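Local coordinates for protein alanine dehydrogenase/pyridine nucleotide transhydrogenase (Mycobacterium smegmatis str. MC2 155, PDB 3P2Y) that probably takes part in hydride transfer between NAD(H) and NADP(H) that is coupled to proton translocation across the membrane, at residues G295-D300 and T324-L329; V284-A289 and N308-E313; A187-V192 and I270-V275. All blocks are in the same frame, centred on the assembly; numbering follows the deposited sequence.

Interaction 1: G295-D300 and T324-L329; sequences GSVVVD and TITSPL
T326 lies alongside V299, pointing the same way, and its CG2 meets V299 CG2 at 3.9 Å. A chi1 of -172° turns T326 OG1 anti to the backbone N and leaves CG2 between N and the carbonyl carbon, the crowded position, where it also rests 3.5 Å from V298 O. Two residues earlier, V297 and T324 stand side by side on the same face, with V297 CG2 4.1 Å from T324 CB. On the opposite face V298 and I325 lie side by side, I325 CD1 meeting V298 CG2 at 3.7 Å. The two backbones are neighbouring parallel strands, 297-300 and 323-326, within the central sheet of the Rossmann-like C-terminal domain. Nearly straight bonds alternate between them, among them V298 N to T324 O at 2.8 Å and T326 N to V298 O at 2.9 Å. At one end a water joins G295 O to T324 OG1; at the other, a second water links D300 O, S327 OG and P328 O. Farther out, T326 OG1 pairs with T317 OG1, and L163 and L167 of helix 148-167 cover the T326 face. Buried D300 turns its carboxylate to the following loop: OD1 accepts from N308 N and A302 N, OD2 from C309 N, and OD2 also bonds T312 OG1.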
loop_
_atom_site.group_PDB
_atom_site.type_symbol
_atom_site.label_atom_id
_atom_site.label_comp_id
_atom_site.label_asym_id
_atom_site.label_seq_id
_atom_site.Cartn_x
_atom_site.Cartn_y
_atom_site.Cartn_z
ATOM N N GLY A 295 -5.480 -15.533 4.403
ATOM C CA GLY A 295 -4.583 -14.440 3.993
ATOM C C GLY A 295 -4.961 -13.774 2.676
ATOM O O GLY A 295 -4.345 -12.751 2.282
ATOM N N SER A 296 -5.971 -14.324 2.005
ATOM C CA SER A 296 -6.543 -13.678 0.807
ATOM C C SER A 296 -7.276 -12.408 1.220
ATOM O O SER A 296 -7.591 -12.225 2.408
ATOM C CB SER A 296 -7.486 -14.633 0.068
ATOM O OG SER A 296 -6.803 -15.836 -0.291
ATOM N N VAL A 297 -7.487 -11.488 0.285
ATOM C CA VAL A 297 -8.126 -10.211 0.630
ATOM C C VAL A 297 -9.236 -9.909 -0.371
ATOM O O VAL A 297 -9.049 -10.092 -1.576
ATOM C CB VAL A 297 -7.104 -9.019 0.547
ATOM C CG1 VAL A 297 -7.761 -7.683 0.926
ATOM C CG2 VAL A 297 -5.874 -9.248 1.468
ATOM N N VAL A 298 -10.370 -9.420 0.136
ATOM C CA VAL A 298 -11.431 -8.873 -0.688
ATOM C C VAL A 298 -11.440 -7.370 -0.451
ATOM O O VAL A 298 -11.612 -6.920 0.698
ATOM C CB VAL A 298 -12.842 -9.436 -0.289
ATOM C CG1 VAL A 298 -13.997 -8.735 -1.093
ATOM C CG2 VAL A 298 -12.895 -10.965 -0.496
ATOM N N VAL A 299 -11.260 -6.601 -1.524
ATOM C CA VAL A 299 -11.300 -5.124 -1.430
ATOM C C VAL A 299 -12.616 -4.712 -2.103
ATOM O O VAL A 299 -12.771 -4.795 -3.325
ATOM C CB VAL A 299 -10.117 -4.458 -2.147
ATOM C CG1 VAL A 299 -10.162 -2.903 -1.912
ATOM C CG2 VAL A 299 -8.751 -5.048 -1.663
ATOM N N ASP A 300 -13.584 -4.317 -1.282
ATOM C CA ASP A 300 -14.940 -3.991 -1.737
ATOM C C ASP A 300 -15.048 -2.476 -1.810
ATOM O O ASP A 300 -14.966 -1.783 -0.781
ATOM C CB ASP A 300 -15.923 -4.601 -0.705
ATOM C CG ASP A 300 -17.396 -4.461 -1.087
ATOM O OD1 ASP A 300 -17.767 -3.669 -1.980
ATOM O OD2 ASP A 300 -18.210 -5.128 -0.397
ATOM N N THR A 324 -9.363 -11.535 4.697
ATOM C CA THR A 324 -9.466 -10.119 5.078
ATOM C C THR A 324 -10.491 -9.464 4.149
ATOM O O THR A 324 -10.411 -9.613 2.932
ATOM C CB THR A 324 -8.097 -9.403 4.958
ATOM O OG1 THR A 324 -7.149 -10.012 5.846
ATOM C CG2 THR A 324 -8.199 -7.884 5.279
ATOM N N ILE A 325 -11.480 -8.775 4.719
ATOM C CA ILE A 325 -12.492 -8.063 3.938
ATOM C C ILE A 325 -12.383 -6.580 4.268
ATOM O O ILE A 325 -12.603 -6.192 5.422
ATOM C CB ILE A 325 -13.909 -8.563 4.296
ATOM C CG1 ILE A 325 -13.905 -10.100 4.420
ATOM C CG2 ILE A 325 -14.929 -8.056 3.272
ATOM C CD1 ILE A 325 -13.696 -10.807 3.086
ATOM N N THR A 326 -12.049 -5.748 3.278
ATOM C CA THR A 326 -11.827 -4.327 3.571
ATOM C C THR A 326 -12.746 -3.462 2.727
ATOM O O THR A 326 -13.017 -3.808 1.577
ATOM C CB THR A 326 -10.348 -3.934 3.403
ATOM O OG1 THR A 326 -10.140 -2.589 3.869
ATOM C CG2 THR A 326 -9.881 -4.070 1.900
ATOM N N SER A 327 -13.212 -2.351 3.296
ATOM C CA SER A 327 -14.204 -1.524 2.618
ATOM C C SER A 327 -13.842 -0.043 2.704
ATOM O O SER A 327 -14.457 0.732 3.481
ATOM C CB SER A 327 -15.620 -1.803 3.204
ATOM O OG SER A 327 -16.588 -0.943 2.632
ATOM N N PRO A 328 -12.871 0.391 1.889
ATOM C CA PRO A 328 -12.518 1.818 1.882
ATOM C C PRO A 328 -13.629 2.654 1.308
ATOM O O PRO A 328 -14.220 2.263 0.306
ATOM C CB PRO A 328 -11.310 1.896 0.942
ATOM C CG PRO A 328 -11.426 0.669 0.055
ATOM C CD PRO A 328 -12.055 -0.415 0.955
ATOM N N LEU A 329 -13.891 3.802 1.925
ATOM C CA LEU A 329 -15.006 4.645 1.462
ATOM C C LEU A 329 -14.595 5.868 0.648
ATOM O O LEU A 329 -15.445 6.464 -0.046
ATOM C CB LEU A 329 -15.888 5.084 2.629
ATOM C CG LEU A 329 -16.543 3.895 3.335
ATOM C CD1 LEU A 329 -17.228 4.415 4.600
ATOM C CD2 LEU A 329 -17.567 3.109 2.416
HETATM O O HOH W 1 -4.753 -10.735 4.497
HETATM O O HOH W 2 -16.112 0.275 0.216
#

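Interaction 2: V284-A289 and N308-E313; sequences VTAAAA and NCELTE
E310 sends its chain out with CG anti to the backbone N (chi1 176°) and then runs on extended, which carries the carboxylate to the start of helix 286-290. There OE1 accepts from A286 N at 2.8 Å, met from above the carboxylate plane, while A286 CB lies 3.4 Å from the same oxygen. C309 SG is likewise anti to its backbone N and comes alongside V284 CG1 at 3.7 Å, near A289 CB. L311 places CG over A286, and its CD1 approaches A289 CB at 4.1 Å. Between the backbones a single bridge sets V284 opposite C309: V284 N donates to N308 O, and E310 N donates to V284 O at 3.0 Å. A type I turn from C309 to T312 then swings the chain round, bringing L311 back against the helix. T285 is the N-cap residue, its OG1 accepting from A288 N and also hydrogen-bonded to E260 of helix 249-263. The opening turn of the helix therefore has two of its amides gripped by side-chain oxygens, one local and one from the loop. Lying at the positive end of the helix dipole, the exposed carboxylate of E310 is probably favoured in its ionised form.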
loop_
_atom_site.group_PDB
_atom_site.type_symbol
_atom_site.label_atom_id
_atom_site.label_comp_id
_atom_site.label_asym_id
_atom_site.label_seq_id
_atom_site.Cartn_x
_atom_site.Cartn_y
_atom_site.Cartn_z
ATOM N N VAL A 284 -20.115 -11.154 -4.135
ATOM C CA VAL A 284 -19.293 -12.060 -3.338
ATOM C C VAL A 284 -20.143 -12.479 -2.144
ATOM O O VAL A 284 -20.321 -11.715 -1.188
ATOM C CB VAL A 284 -17.979 -11.388 -2.868
ATOM C CG1 VAL A 284 -17.153 -12.326 -1.955
ATOM C CG2 VAL A 284 -17.124 -10.927 -4.092
ATOM N N THR A 285 -20.664 -13.697 -2.208
ATOM C CA THR A 285 -21.465 -14.242 -1.102
ATOM C C THR A 285 -20.562 -14.543 0.081
ATOM O O THR A 285 -19.334 -14.652 -0.058
ATOM C CB THR A 285 -22.132 -15.575 -1.516
ATOM O OG1 THR A 285 -21.110 -16.516 -1.867
ATOM C CG2 THR A 285 -23.088 -15.376 -2.692
ATOM N N ALA A 286 -21.179 -14.731 1.250
ATOM C CA ALA A 286 -20.444 -15.202 2.416
ATOM C C ALA A 286 -19.642 -16.480 2.121
ATOM O O ALA A 286 -18.483 -16.580 2.532
ATOM C CB ALA A 286 -21.399 -15.421 3.590
ATOM N N ALA A 287 -20.256 -17.446 1.426
ATOM C CA ALA A 287 -19.593 -18.716 1.085
ATOM C C ALA A 287 -18.370 -18.528 0.180
ATOM O O ALA A 287 -17.351 -19.211 0.347
ATOM C CB ALA A 287 -20.571 -19.666 0.428
ATOM N N ALA A 288 -18.495 -17.632 -0.797
ATOM C CA ALA A 288 -17.385 -17.331 -1.719
ATOM C C ALA A 288 -16.185 -16.808 -0.939
ATOM O O ALA A 288 -15.077 -17.322 -1.097
ATOM C CB ALA A 288 -17.814 -16.308 -2.775
ATOM N N ALA A 289 -16.425 -15.820 -0.070
ATOM C CA ALA A 289 -15.351 -15.211 0.722
ATOM C C ALA A 289 -14.725 -16.239 1.651
ATOM O O ALA A 289 -13.509 -16.335 1.744
ATOM C CB ALA A 289 -15.863 -14.016 1.525
ATOM N N ASN A 308 -20.402 -4.953 -2.266
ATOM C CA ASN A 308 -20.596 -6.076 -3.176
ATOM C C ASN A 308 -20.457 -7.389 -2.436
ATOM O O ASN A 308 -20.835 -8.444 -2.969
ATOM C CB ASN A 308 -19.555 -6.057 -4.307
ATOM C CG ASN A 308 -19.606 -4.771 -5.143
ATOM O OD1 ASN A 308 -18.587 -4.090 -5.322
ATOM N ND2 ASN A 308 -20.792 -4.417 -5.635
ATOM N N CYS A 309 -19.864 -7.327 -1.236
ATOM C CA CYS A 309 -19.605 -8.531 -0.448
ATOM C C CYS A 309 -20.546 -8.558 0.736
ATOM O O CYS A 309 -20.669 -7.583 1.468
ATOM C CB CYS A 309 -18.142 -8.610 0.029
ATOM S SG CYS A 309 -17.735 -10.105 0.967
ATOM N N GLU A 310 -21.198 -9.702 0.916
ATOM C CA GLU A 310 -22.133 -9.916 2.024
ATOM C C GLU A 310 -21.520 -9.646 3.416
ATOM O O GLU A 310 -22.215 -9.215 4.342
ATOM C CB GLU A 310 -22.684 -11.350 1.916
ATOM C CG GLU A 310 -23.617 -11.829 3.024
ATOM C CD GLU A 310 -24.165 -13.248 2.768
ATOM O OE1 GLU A 310 -23.806 -13.892 1.739
ATOM O OE2 GLU A 310 -24.956 -13.716 3.619
ATOM N N LEU A 311 -20.224 -9.894 3.558
ATOM C CA LEU A 311 -19.573 -9.769 4.861
ATOM C C LEU A 311 -18.927 -8.392 5.068
ATOM O O LEU A 311 -18.329 -8.129 6.108
ATOM C CB LEU A 311 -18.555 -10.895 5.042
ATOM C CG LEU A 311 -19.152 -12.309 4.992
ATOM C CD1 LEU A 311 -18.059 -13.359 4.867
ATOM C CD2 LEU A 311 -20.027 -12.565 6.238
ATOM N N THR A 312 -19.047 -7.523 4.067
ATOM C CA THR A 312 -18.446 -6.195 4.159
ATOM C C THR A 312 -18.987 -5.362 5.303
ATOM O O THR A 312 -20.212 -5.267 5.502
ATOM C CB THR A 312 -18.593 -5.442 2.819
ATOM O OG1 THR A 312 -17.663 -6.010 1.908
ATOM C CG2 THR A 312 -18.341 -3.934 2.959
ATOM N N GLU A 313 -18.065 -4.780 6.062
ATOM C CA GLU A 313 -18.400 -3.756 7.050
ATOM C C GLU A 313 -17.870 -2.414 6.531
ATOM O O GLU A 313 -16.655 -2.172 6.563
ATOM C CB GLU A 313 -17.799 -4.125 8.407
ATOM C CG GLU A 313 -18.384 -5.433 8.965
ATOM C CD GLU A 313 -17.768 -5.858 10.292
ATOM O OE1 GLU A 313 -17.333 -4.964 11.048
ATOM O OE2 GLU A 313 -17.732 -7.093 10.574
#

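Interaction 3: A187-V192 and I270-V275; sequences ALVLGV and ITTALV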
loop_
_atom_site.group_PDB
_atom_site.type_symbol
_atom_site.label_atom_id
_atom_site.label_comp_id
_atom_site.label_asym_id
_atom_site.label_seq_id
_atom_site.Cartn_x
_atom_site.Cartn_y
_atom_site.Cartn_z
ATOM N N ALA A 187 -5.219 -12.206 -9.048
ATOM C CA ALA A 187 -6.162 -11.134 -8.722
ATOM C C ALA A 187 -7.363 -11.203 -9.655
ATOM O O ALA A 187 -7.215 -11.377 -10.869
ATOM C CB ALA A 187 -5.485 -9.766 -8.848
ATOM N N LEU A 188 -8.544 -11.076 -9.053
ATOM C CA LEU A 188 -9.823 -11.043 -9.790
ATOM C C LEU A 188 -10.508 -9.707 -9.552
ATOM O O LEU A 188 -10.620 -9.255 -8.400
ATOM C CB LEU A 188 -10.742 -12.163 -9.262
ATOM C CG LEU A 188 -12.205 -12.168 -9.748
ATOM C CD1 LEU A 188 -12.254 -12.499 -11.253
ATOM C CD2 LEU A 188 -12.957 -13.252 -8.976
ATOM N N VAL A 189 -10.950 -9.063 -10.636
ATOM C CA VAL A 189 -11.689 -7.806 -10.496
ATOM C C VAL A 189 -13.108 -8.064 -10.975
ATOM O O VAL A 189 -13.314 -8.566 -12.090
ATOM C CB VAL A 189 -11.015 -6.679 -11.306
ATOM C CG1 VAL A 189 -11.826 -5.364 -11.225
ATOM C CG2 VAL A 189 -9.583 -6.444 -10.732
ATOM N N LEU A 190 -14.070 -7.720 -10.121
ATOM C CA LEU A 190 -15.493 -7.921 -10.424
ATOM C C LEU A 190 -16.123 -6.555 -10.629
ATOM O O LEU A 190 -16.166 -5.722 -9.694
ATOM C CB LEU A 190 -16.162 -8.674 -9.257
ATOM C CG LEU A 190 -15.626 -10.085 -8.979
ATOM C CD1 LEU A 190 -16.394 -10.668 -7.747
ATOM C CD2 LEU A 190 -15.752 -11.025 -10.233
ATOM N N GLY A 191 -16.559 -6.306 -11.863
ATOM C CA GLY A 191 -17.056 -4.980 -12.275
ATOM C C GLY A 191 -15.887 -4.276 -12.929
ATOM O O GLY A 191 -14.942 -3.878 -12.239
ATOM N N VAL A 192 -15.908 -4.189 -14.261
ATOM C CA VAL A 192 -14.778 -3.583 -14.969
ATOM C C VAL A 192 -15.251 -2.328 -15.722
ATOM O O VAL A 192 -15.307 -2.279 -16.966
ATOM C CB VAL A 192 -14.018 -4.576 -15.898
ATOM C CG1 VAL A 192 -12.738 -3.902 -16.476
ATOM C CG2 VAL A 192 -13.655 -5.870 -15.146
ATOM N N ILE A 270 -11.104 -7.719 -6.059
ATOM C CA ILE A 270 -11.487 -6.313 -5.971
ATOM C C ILE A 270 -12.860 -6.197 -6.607
ATOM O O ILE A 270 -13.062 -6.640 -7.743
ATOM C CB ILE A 270 -10.458 -5.417 -6.706
ATOM C CG1 ILE A 270 -9.069 -5.616 -6.079
ATOM C CG2 ILE A 270 -10.897 -3.944 -6.670
ATOM C CD1 ILE A 270 -7.931 -4.927 -6.777
ATOM N N THR A 271 -13.810 -5.620 -5.865
ATOM C CA THR A 271 -15.182 -5.505 -6.385
ATOM C C THR A 271 -15.536 -4.033 -6.561
ATOM O O THR A 271 -15.240 -3.207 -5.686
ATOM C CB THR A 271 -16.216 -6.214 -5.459
ATOM O OG1 THR A 271 -16.357 -5.480 -4.237
ATOM C CG2 THR A 271 -15.735 -7.637 -5.112
ATOM N N THR A 272 -16.171 -3.689 -7.682
ATOM C CA THR A 272 -16.327 -2.256 -7.998
ATOM C C THR A 272 -17.734 -1.909 -8.474
ATOM O O THR A 272 -17.996 -0.752 -8.791
ATOM C CB THR A 272 -15.341 -1.758 -9.110
ATOM O OG1 THR A 272 -15.797 -2.211 -10.402
ATOM C CG2 THR A 272 -13.892 -2.235 -8.884
ATOM N N ALA A 273 -18.606 -2.908 -8.588
ATOM C CA ALA A 273 -19.885 -2.702 -9.297
ATOM C C ALA A 273 -20.848 -1.815 -8.512
ATOM O O ALA A 273 -21.087 -2.022 -7.307
ATOM C CB ALA A 273 -20.527 -4.008 -9.624
ATOM N N LEU A 274 -21.412 -0.831 -9.220
ATOM C CA LEU A 274 -22.367 0.108 -8.635
ATOM C C LEU A 274 -23.613 0.170 -9.490
ATOM O O LEU A 274 -23.575 -0.145 -10.688
ATOM C CB LEU A 274 -21.788 1.522 -8.557
ATOM C CG LEU A 274 -20.436 1.661 -7.855
ATOM C CD1 LEU A 274 -19.790 3.007 -8.149
ATOM C CD2 LEU A 274 -20.581 1.419 -6.358
ATOM N N VAL A 275 -24.712 0.570 -8.854
ATOM C CA VAL A 275 -25.931 0.972 -9.557
ATOM C C VAL A 275 -26.280 2.349 -8.999
ATOM O O VAL A 275 -26.574 2.476 -7.817
ATOM C CB VAL A 275 -27.100 -0.023 -9.341
ATOM C CG1 VAL A 275 -28.348 0.441 -10.110
ATOM C CG2 VAL A 275 -26.718 -1.430 -9.792
#
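L190 crosses T271 obliquely on one face of the sheet, its CD1 overlapping T271 CG2 at 4.1 Å. A chi1 of 70° lodges T271 OG1 between its own backbone N and carbonyl carbon and turns the methyl toward the leucine. The T271 hydroxyl is hydrogen-bonded to N308 OD1, while L259 and I263 of helix 249-263 pack against L190 from the same side of the sheet. V189 and I270 occupy the other face: V189 CG1 stands over I270 O at 3.9 Å, and V189 CG2 lies 4.2 Å from I270 CB. Helix 194-206 covers V189 through A199 and L200, whereas I270 packs on A160 and V161 of helix 148-167.

Parallel bonding holds the backbones in step. I270 N donates to L188 O and L190 N to I270 O, each at 2.8 Å and nearly straight. The next bond, T272 N to L190 O, is more bent at the hydrogen, 147°, as strand 268-271 gives way to loop. Here G191 adopts a positive phi, and its bare CA lies 4.5 Å from A273 CB. T272 OG1 donates to G191 O at a short 2.6 Å, approaching from above the carbonyl plane, 53° out of it. This bond ties the two strand ends together where both segments leave the sheet. Just beyond it, V192 N is hydrogen-bonded to D214 OD2, just after strand 209-213.

Strand 186-190, a glycine-rich turn, helix 194-206 and strand 209-213 form a beta-alpha-beta unit. G191 is the first glycine of a GxGxxG pattern, and strands 186-190 and 268-271 adjoin at the middle of the sheet, as in the dinucleotide-binding Rossmann fold; the loops at these strand ends are probably where NAD(H) binds.

Overall arrangement
Interactions 1 and 3 are buried strand pairings in one sheet, whereas interaction 2 is partly exposed and joins a helix start to a loop. Strands 268-271 and 297-300 are neighbours, and V299 O with T271 N links the two pairings directly. Regular backbone bonds and apolar side chains dominate both, though interaction 1 has a bridging water at each end and interaction 3 finishes in a short hydroxyl-carbonyl bond. Interaction 2 has a single backbone bridge, supplemented by a carboxylate and a packed sulfur. It lies against both strand pairs: T312 packs on S327, V284 CG2 touches T271 CG2, and N308 ND2 is hydrogen-bonded to A273 O.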